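Local coordinates for Rd1NTF2_05_I64F_A80G_T94P_D101K_L106W (Synthetic construct, PDB 6W3F), which is a de novo designed NTF2-like protein, probably made to explore diverse pocket shapes, at residues D5-I10 and F65-L70. Numbering follows the deposited sequence.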
loop_
_atom_site.group_PDB
_atom_site.type_symbol
_atom_site.label_atom_id
_atom_site.label_comp_id
_atom_site.label_asym_id
_atom_site.label_seq_id
_atom_site.Cartn_x
_atom_site.Cartn_y
_atom_site.Cartn_z
ATOM N N ASP A 5 7.915 -5.008 14.833
ATOM C CA ASP A 5 7.172 -5.782 13.848
ATOM C C ASP A 5 6.181 -4.930 13.073
ATOM O O ASP A 5 5.457 -5.471 12.219
ATOM C CB ASP A 5 6.447 -6.950 14.516
ATOM C CG ASP A 5 5.932 -7.971 13.508
ATOM O OD1 ASP A 5 6.729 -8.468 12.672
ATOM O OD2 ASP A 5 4.725 -8.278 13.542
ATOM N N THR A 6 6.140 -3.618 13.336
ATOM C CA THR A 6 5.126 -2.766 12.722
ATOM C C THR A 6 5.149 -2.907 11.203
ATOM O O THR A 6 4.129 -3.202 10.573
ATOM C CB THR A 6 5.348 -1.297 13.117
ATOM O OG1 THR A 6 5.281 -1.157 14.536
ATOM C CG2 THR A 6 4.290 -0.395 12.466
ATOM N N ALA A 7 6.325 -2.722 10.599
ATOM C CA ALA A 7 6.399 -2.682 9.144
ATOM C C ALA A 7 5.941 -4.000 8.522
ATOM O O ALA A 7 5.074 -4.010 7.643
ATOM C CB ALA A 7 7.809 -2.324 8.706
ATOM N N ARG A 8 6.509 -5.126 8.960
ATOM C CA ARG A 8 6.106 -6.414 8.404
ATOM C C ARG A 8 4.596 -6.614 8.503
ATOM O O ARG A 8 3.954 -7.092 7.554
ATOM C CB ARG A 8 6.840 -7.538 9.142
ATOM C CG ARG A 8 6.528 -8.930 8.606
ATOM C CD ARG A 8 6.613 -9.976 9.706
ATOM N NE ARG A 8 5.562 -9.782 10.698
ATOM C CZ ARG A 8 4.335 -10.280 10.586
ATOM N NH1 ARG A 8 4.001 -11.006 9.522
ATOM N NH2 ARG A 8 3.447 -10.053 11.536
ATOM N N LYS A 9 4.017 -6.280 9.647
ATOM C CA LYS A 9 2.585 -6.463 9.845
ATOM C C LYS A 9 1.764 -5.593 8.892
ATOM O O LYS A 9 0.790 -6.063 8.282
ATOM C CB LYS A 9 2.230 -6.158 11.300
ATOM C CG LYS A 9 0.800 -6.571 11.697
ATOM N N ILE A 10 2.131 -4.321 8.757
ATOM C CA ILE A 10 1.400 -3.441 7.850
ATOM C C ILE A 10 1.449 -3.989 6.425
ATOM O O ILE A 10 0.437 -4.015 5.718
ATOM C CB ILE A 10 1.951 -2.005 7.923
ATOM C CG1 ILE A 10 1.541 -1.382 9.261
ATOM C CG2 ILE A 10 1.453 -1.198 6.737
ATOM C CD1 ILE A 10 2.132 0.000 9.498
ATOM N N PHE A 65 5.915 -7.359 -1.930
ATOM C CA PHE A 65 6.643 -6.132 -1.669
ATOM C C PHE A 65 7.853 -6.448 -0.807
ATOM O O PHE A 65 7.725 -7.096 0.237
ATOM C CB PHE A 65 5.760 -5.104 -0.978
ATOM C CG PHE A 65 6.478 -3.839 -0.571
ATOM C CD1 PHE A 65 6.748 -2.852 -1.492
ATOM C CD2 PHE A 65 6.847 -3.626 0.744
ATOM C CE1 PHE A 65 7.377 -1.674 -1.113
ATOM C CE2 PHE A 65 7.475 -2.435 1.134
ATOM C CZ PHE A 65 7.735 -1.471 0.204
ATOM N N THR A 66 9.027 -6.027 -1.278
ATOM C CA THR A 66 10.283 -6.212 -0.568
ATOM C C THR A 66 10.748 -4.868 -0.037
ATOM O O THR A 66 11.083 -3.969 -0.817
ATOM C CB THR A 66 11.343 -6.812 -1.479
ATOM O OG1 THR A 66 10.886 -8.091 -1.925
ATOM C CG2 THR A 66 12.661 -6.928 -0.744
ATOM N N LEU A 67 10.751 -4.733 1.285
ATOM C CA LEU A 67 11.145 -3.486 1.923
ATOM C C LEU A 67 12.626 -3.199 1.695
ATOM O O LEU A 67 13.481 -4.042 1.973
ATOM C CB LEU A 67 10.851 -3.569 3.418
ATOM C CG LEU A 67 11.100 -2.373 4.323
ATOM C CD1 LEU A 67 10.184 -1.248 3.910
ATOM C CD2 LEU A 67 10.851 -2.770 5.772
ATOM N N LYS A 68 12.920 -1.986 1.207
ATOM C CA LYS A 68 14.289 -1.494 1.077
ATOM C C LYS A 68 14.632 -0.442 2.130
ATOM O O LYS A 68 15.751 -0.442 2.655
ATOM C CB LYS A 68 14.524 -0.904 -0.315
ATOM C CG LYS A 68 15.930 -0.360 -0.553
ATOM N N SER A 69 13.707 0.463 2.462
ATOM C CA SER A 69 14.001 1.459 3.476
ATOM C C SER A 69 12.745 1.766 4.279
ATOM O O SER A 69 11.619 1.642 3.781
ATOM C CB SER A 69 14.555 2.744 2.843
ATOM O OG SER A 69 13.499 3.405 2.152
ATOM N N LEU A 70 12.966 2.146 5.537
ATOM C CA LEU A 70 11.906 2.383 6.506
ATOM C C LEU A 70 12.355 3.497 7.438
ATOM O O LEU A 70 13.492 3.494 7.915
ATOM C CB LEU A 70 11.637 1.129 7.327
ATOM C CG LEU A 70 10.780 1.296 8.579
ATOM C CD1 LEU A 70 9.320 1.568 8.186
ATOM C CD2 LEU A 70 10.891 0.031 9.453
#
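The methyl group of A7, in the first turn of helix 6-20, meets two leucine methyls at the edge of the sheet. Its CB lies 4.0 Å from CD2 of L70 and 4.2 Å from CD2 of L67, so one small buried side chain touches a branch tip of each leucine. L70 points toward the helix from its CB on, and CG, anti to the backbone N (chi1 167°), brings CD2 to A7. Both leucines face the helix although an odd step of three residues would put them on opposite faces of a regular strand; K68 and S69 form a classic beta bulge opposite Q80. Around buried A7 the contact is slight, 85 Å² in all, without a hydrogen bond across it, and L70 is exposed overall. D5 and R8 make no contact with the strand segment. R8 starts off away from it and grips D5 side-on: NE donates to OD1 of D5 at 2.6 Å and NH2 to OD2 of D5 at 3.0 Å, both acceptors nearly in the guanidinium plane. Strand 62-73 borders the NTF2-like sheet beside strand 76-87, where L67 rests on M79 and L70 on L77; from the helix, T6 and I10 touch W107 of strand 106-114.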